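Local structure of DNA mismatch repair protein MUTS (Thermus aquaticus, 1EWQ) at residues G11-P15 with L16-Y20; R76-E79 with A80-R84. The protein recognises mismatched or unpaired bases in duplex DNA and couples this recognition to a weak ATPase activity, probably initiating mismatch repair. All blocks are in the same frame, centred on the assembly; numbering follows the deposited sequence.

Interaction 1: residues G11-P15 with L16-Y20; sequences GPLPP and LLQQY. With nucleotides of chain B.
Leu13 and Leu17 meet at about a right angle where the loop 11-14 turns into helix 15-26. The branch carbon CG of Leu13 lies 3.4 Å from CB of Leu17, tight for two carbons. Leu13 reaches it because CG stands anti to the backbone N (chi1 -163°); its second methyl, CD2, runs to the amide end of Gln18, 3.3 Å from NE2. Pro14 lies side by side with Leu17, its ring CD 3.5 Å from CD1 of Leu17. Leucine and proline suit this wedge by presenting apolar carbons to Leu17, though Leu13 also borders the Gln18 amide.

Pro14 is the N-cap. Pro15, in the first turn, has no N-H to give, which costs nothing where no earlier carbonyl awaits it. Its O takes a bond from N of Gln19 at 3.0 Å, nearly in line with the carbonyl. The single N-H of Gln18 is split between O of Pro15, 2.9 Å from N, bent (130°) and above the carbonyl plane, and, weakly, O of Pro14.

One amide of the first turn goes to DNA: N of Leu16 donates to OP1 of DT15 of chain B in a nearly straight bond (168°), at a doubtfully short 2.5 Å. The Pro15 ring lies against the same phosphate, CD 3.0 Å from OP1. The helix dipole would probably add to the attraction. Leu16 rests its methyls on the sugar of DC14 of chain B.

Behind this N-terminal end of the helix, Leu16 packs on Phe34 and Val36 of strand 31-36, and NE2 of Gln19 is bonded to O of Val108. Tyr20 meets the Phe43 ring edge-to-face and its OH bonds that residue's N, while Leu13 and Pro14 touch Phe66 and Ser63 in the loop between strands 59-62 and 67-74.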
# COMPACT_ATOMS: atom_id res chain seq x y z
N GLY C 11 2.09 -14.73 -41.30
CA GLY C 11 1.47 -13.75 -42.16
C GLY C 11 1.70 -12.31 -41.73
O GLY C 11 2.34 -12.07 -40.71
N PRO C 12 1.18 -11.33 -42.50
CA PRO C 12 1.32 -9.90 -42.20
C PRO C 12 0.49 -9.43 -41.01
O PRO C 12 -0.11 -10.24 -40.29
CB PRO C 12 0.89 -9.24 -43.50
CG PRO C 12 -0.19 -10.16 -43.98
CD PRO C 12 0.42 -11.53 -43.75
N LEU C 13 0.47 -8.12 -40.80
CA LEU C 13 -0.27 -7.51 -39.70
C LEU C 13 -1.47 -6.76 -40.28
O LEU C 13 -1.33 -5.99 -41.23
CB LEU C 13 0.65 -6.53 -38.96
CG LEU C 13 0.30 -6.04 -37.56
CD1 LEU C 13 0.32 -7.21 -36.59
CD2 LEU C 13 1.30 -4.98 -37.12
N PRO C 14 -2.67 -6.99 -39.73
CA PRO C 14 -3.85 -6.28 -40.25
C PRO C 14 -3.59 -4.77 -40.25
O PRO C 14 -2.81 -4.27 -39.45
CB PRO C 14 -4.94 -6.68 -39.27
CG PRO C 14 -4.54 -8.07 -38.87
CD PRO C 14 -3.05 -7.94 -38.67
N PRO C 15 -4.24 -4.03 -41.17
CA PRO C 15 -4.06 -2.57 -41.25
C PRO C 15 -4.15 -1.85 -39.91
O PRO C 15 -3.28 -1.04 -39.57
CB PRO C 15 -5.16 -2.16 -42.22
CG PRO C 15 -5.20 -3.30 -43.16
CD PRO C 15 -5.15 -4.50 -42.22
N LEU C 16 -5.21 -2.13 -39.15
CA LEU C 16 -5.42 -1.50 -37.84
C LEU C 16 -4.21 -1.72 -36.93
O LEU C 16 -3.69 -0.78 -36.33
CB LEU C 16 -6.67 -2.06 -37.15
CG LEU C 16 -7.02 -1.46 -35.78
CD1 LEU C 16 -7.35 0.01 -35.95
CD2 LEU C 16 -8.19 -2.20 -35.15
N LEU C 17 -3.78 -2.97 -36.83
CA LEU C 17 -2.63 -3.31 -36.00
C LEU C 17 -1.37 -2.59 -36.46
O LEU C 17 -0.43 -2.41 -35.69
CB LEU C 17 -2.42 -4.82 -35.97
CG LEU C 17 -3.52 -5.58 -35.22
CD1 LEU C 17 -3.28 -7.08 -35.29
CD2 LEU C 17 -3.56 -5.10 -33.77
N GLN C 18 -1.36 -2.17 -37.72
CA GLN C 18 -0.21 -1.44 -38.25
C GLN C 18 -0.29 -0.02 -37.72
O GLN C 18 0.65 0.47 -37.11
CB GLN C 18 -0.25 -1.42 -39.78
CG GLN C 18 0.62 -2.48 -40.42
CD GLN C 18 2.09 -2.30 -40.10
OE1 GLN C 18 2.66 -1.24 -40.34
NE2 GLN C 18 2.71 -3.34 -39.55
N GLN C 19 -1.42 0.62 -37.97
CA GLN C 19 -1.67 1.98 -37.51
C GLN C 19 -1.33 2.03 -36.02
O GLN C 19 -0.78 3.02 -35.54
CB GLN C 19 -3.14 2.34 -37.75
CG GLN C 19 -3.54 3.73 -37.31
CD GLN C 19 -5.00 4.02 -37.58
OE1 GLN C 19 -5.88 3.29 -37.13
NE2 GLN C 19 -5.26 5.08 -38.34
N TYR C 20 -1.66 0.95 -35.32
CA TYR C 20 -1.41 0.83 -33.88
C TYR C 20 0.07 0.73 -33.53
O TYR C 20 0.60 1.53 -32.74
CB TYR C 20 -2.14 -0.41 -33.35
CG TYR C 20 -1.66 -0.89 -31.99
CD1 TYR C 20 -1.93 -0.16 -30.83
CD2 TYR C 20 -0.93 -2.07 -31.87
CE1 TYR C 20 -1.48 -0.60 -29.59
CE2 TYR C 20 -0.48 -2.52 -30.63
CZ TYR C 20 -0.75 -1.78 -29.50
OH TYR C 20 -0.31 -2.22 -28.27
P DT B 15 -8.14 -4.01 -40.34
OP1 DT B 15 -6.77 -3.99 -39.78
OP2 DT B 15 -8.44 -3.27 -41.60
O5' DT B 15 -8.51 -5.54 -40.53
C5' DT B 15 -9.86 -5.96 -40.42
C4' DT B 15 -9.97 -7.45 -40.62
O4' DT B 15 -11.38 -7.77 -40.68
C3' DT B 15 -9.40 -7.93 -41.95
O3' DT B 15 -8.97 -9.29 -41.80
C2' DT B 15 -10.56 -7.79 -42.90
C1' DT B 15 -11.78 -8.01 -42.02
N1 DT B 15 -12.91 -7.11 -42.30
C2 DT B 15 -14.19 -7.60 -42.13
O2 DT B 15 -14.42 -8.75 -41.78
N3 DT B 15 -15.19 -6.69 -42.38
C4 DT B 15 -15.04 -5.37 -42.77
O4 DT B 15 -16.04 -4.67 -42.95
C5 DT B 15 -13.67 -4.92 -42.93
C7 DT B 15 -13.42 -3.51 -43.35
C6 DT B 15 -12.69 -5.81 -42.70
P DC B 14 -11.88 1.67 -39.03
OP1 DC B 14 -10.58 2.40 -39.02
OP2 DC B 14 -12.89 1.97 -40.07
O5' DC B 14 -11.53 0.11 -39.04
C5' DC B 14 -10.76 -0.45 -37.98
C4' DC B 14 -10.64 -1.95 -38.13
O4' DC B 14 -11.95 -2.56 -38.05
C3' DC B 14 -10.04 -2.42 -39.46
O3' DC B 14 -9.17 -3.53 -39.21
C2' DC B 14 -11.26 -2.86 -40.26
C1' DC B 14 -12.17 -3.41 -39.17
N1 DC B 14 -13.62 -3.42 -39.47
C2 DC B 14 -14.31 -4.65 -39.44
O2 DC B 14 -13.67 -5.69 -39.19
N3 DC B 14 -15.64 -4.67 -39.67
C4 DC B 14 -16.28 -3.53 -39.94
N4 DC B 14 -17.60 -3.60 -40.15
C5 DC B 14 -15.60 -2.28 -40.01
C6 DC B 14 -14.28 -2.27 -39.77

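Interaction 2: residues R76-E79 with A80-R84; sequences RAFE and AYAER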
# COMPACT_ATOMS: atom_id res chain seq x y z
N ARG C 76 -15.95 5.62 -21.97
CA ARG C 76 -16.81 6.20 -20.95
C ARG C 76 -16.07 6.48 -19.64
O ARG C 76 -16.15 7.57 -19.09
CB ARG C 76 -18.00 5.27 -20.65
CG ARG C 76 -17.64 4.02 -19.83
CD ARG C 76 -18.87 3.15 -19.48
NE ARG C 76 -19.32 2.31 -20.60
CZ ARG C 76 -20.04 2.75 -21.63
NH1 ARG C 76 -20.39 4.03 -21.72
NH2 ARG C 76 -20.40 1.90 -22.59
N ALA C 77 -15.35 5.47 -19.16
CA ALA C 77 -14.63 5.57 -17.90
C ALA C 77 -13.12 5.74 -18.09
O ALA C 77 -12.33 5.22 -17.29
CB ALA C 77 -14.92 4.34 -17.05
N PHE C 78 -12.73 6.47 -19.13
CA PHE C 78 -11.31 6.69 -19.41
C PHE C 78 -10.53 7.26 -18.22
O PHE C 78 -9.59 6.64 -17.73
CB PHE C 78 -11.13 7.62 -20.61
CG PHE C 78 -9.73 8.15 -20.76
CD1 PHE C 78 -8.66 7.27 -20.95
CD2 PHE C 78 -9.47 9.51 -20.66
CE1 PHE C 78 -7.35 7.75 -21.03
CE2 PHE C 78 -8.16 10.00 -20.74
CZ PHE C 78 -7.10 9.11 -20.93
N GLU C 79 -10.92 8.45 -17.76
CA GLU C 79 -10.22 9.09 -16.65
C GLU C 79 -10.11 8.18 -15.42
O GLU C 79 -9.06 8.11 -14.80
CB GLU C 79 -10.90 10.42 -16.28
CG GLU C 79 -10.69 11.54 -17.31
CD GLU C 79 -11.16 12.90 -16.82
OE1 GLU C 79 -11.50 13.02 -15.63
OE2 GLU C 79 -11.18 13.86 -17.63
N ALA C 80 -11.20 7.49 -15.08
CA ALA C 80 -11.18 6.61 -13.92
C ALA C 80 -10.11 5.54 -14.06
O ALA C 80 -9.39 5.24 -13.11
CB ALA C 80 -12.56 5.96 -13.73
N TYR C 81 -10.01 4.95 -15.25
CA TYR C 81 -9.01 3.92 -15.51
C TYR C 81 -7.61 4.53 -15.52
O TYR C 81 -6.67 3.94 -14.99
CB TYR C 81 -9.28 3.24 -16.86
CG TYR C 81 -10.39 2.21 -16.87
CD1 TYR C 81 -10.26 0.99 -16.20
CD2 TYR C 81 -11.57 2.44 -17.58
CE1 TYR C 81 -11.27 0.02 -16.25
CE2 TYR C 81 -12.59 1.48 -17.64
CZ TYR C 81 -12.43 0.28 -16.98
OH TYR C 81 -13.41 -0.68 -17.10
N ALA C 82 -7.48 5.70 -16.13
CA ALA C 82 -6.18 6.37 -16.19
C ALA C 82 -5.72 6.68 -14.77
O ALA C 82 -4.55 6.48 -14.43
CB ALA C 82 -6.29 7.65 -16.99
N GLU C 83 -6.64 7.16 -13.94
CA GLU C 83 -6.34 7.49 -12.55
C GLU C 83 -5.62 6.29 -11.93
O GLU C 83 -4.57 6.44 -11.30
CB GLU C 83 -7.63 7.77 -11.77
CG GLU C 83 -7.43 8.19 -10.30
CD GLU C 83 -8.75 8.41 -9.55
OE1 GLU C 83 -9.56 9.26 -9.99
OE2 GLU C 83 -8.97 7.73 -8.53
N ARG C 84 -6.18 5.11 -12.14
CA ARG C 84 -5.59 3.90 -11.59
C ARG C 84 -4.23 3.59 -12.20
O ARG C 84 -3.28 3.31 -11.48
CB ARG C 84 -6.53 2.70 -11.78
CG ARG C 84 -7.63 2.61 -10.73
CD ARG C 84 -8.22 1.21 -10.69
NE ARG C 84 -9.07 0.95 -11.84
CZ ARG C 84 -9.39 -0.27 -12.27
NH1 ARG C 84 -8.94 -1.35 -11.64
NH2 ARG C 84 -10.19 -0.41 -13.32
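Phe78, Glu79 and the N-cap Ala77 offer their carbonyls to the amides four residues on, opening helix 78-87. N of Ala82 gives its hydrogen to O of Phe78 at 2.8 Å (164° at the hydrogen), and N of Glu83 gives its own to O of Glu79 at 2.7 Å. N of Tyr81 bonds to O of Ala77, although the position of that oxygen is less certain. The carboxylate of Glu79 is held elsewhere: its OE1 is bonded to OG of Ser125.

The Ala82 methyl is small enough to sit over one face of the Phe78 ring, CB 4.2 Å from CE1, beside strand 110-116. CB of Ala77 meets CE2 of Tyr81 at 3.7 Å. The Tyr81 ring swings back toward Ala77 because CG stands beside the backbone N (chi1 -78°); it also packs on a DNA phosphate and on Leu54 and Leu56. A serine in its place would probably leave the methyl of Ala77 without its ring partner and open a gap beside the phosphate.

These opening turns pack on the domain I sheet, Phe78 on Val94 and Leu116, Ala82 on Leu92 and Leu116, in the beta-alpha-beta crossover between parallel strands 67-74 and 92-97.

In the fold
Both contacts are local: residues 11-20 are complete well before residue 76, so the two follow one another and neither nests in nor crosses the other. Following the chain, interaction 1 fastens the loop 11-14 to the start of helix 15-26. Strands 31-36 and 39-43, helix 44-54 and the hairpin of strands 59-62 and 67-74 come next, and interaction 2 then starts helix 78-87, which leads to strand 92-97. Their centres are 27 Å apart and their nearest atoms about 13 Å, so they do not touch. The mixed sheet of domain I links them, since both helices pack against its strand 110-116, and each helix begins beside the DNA.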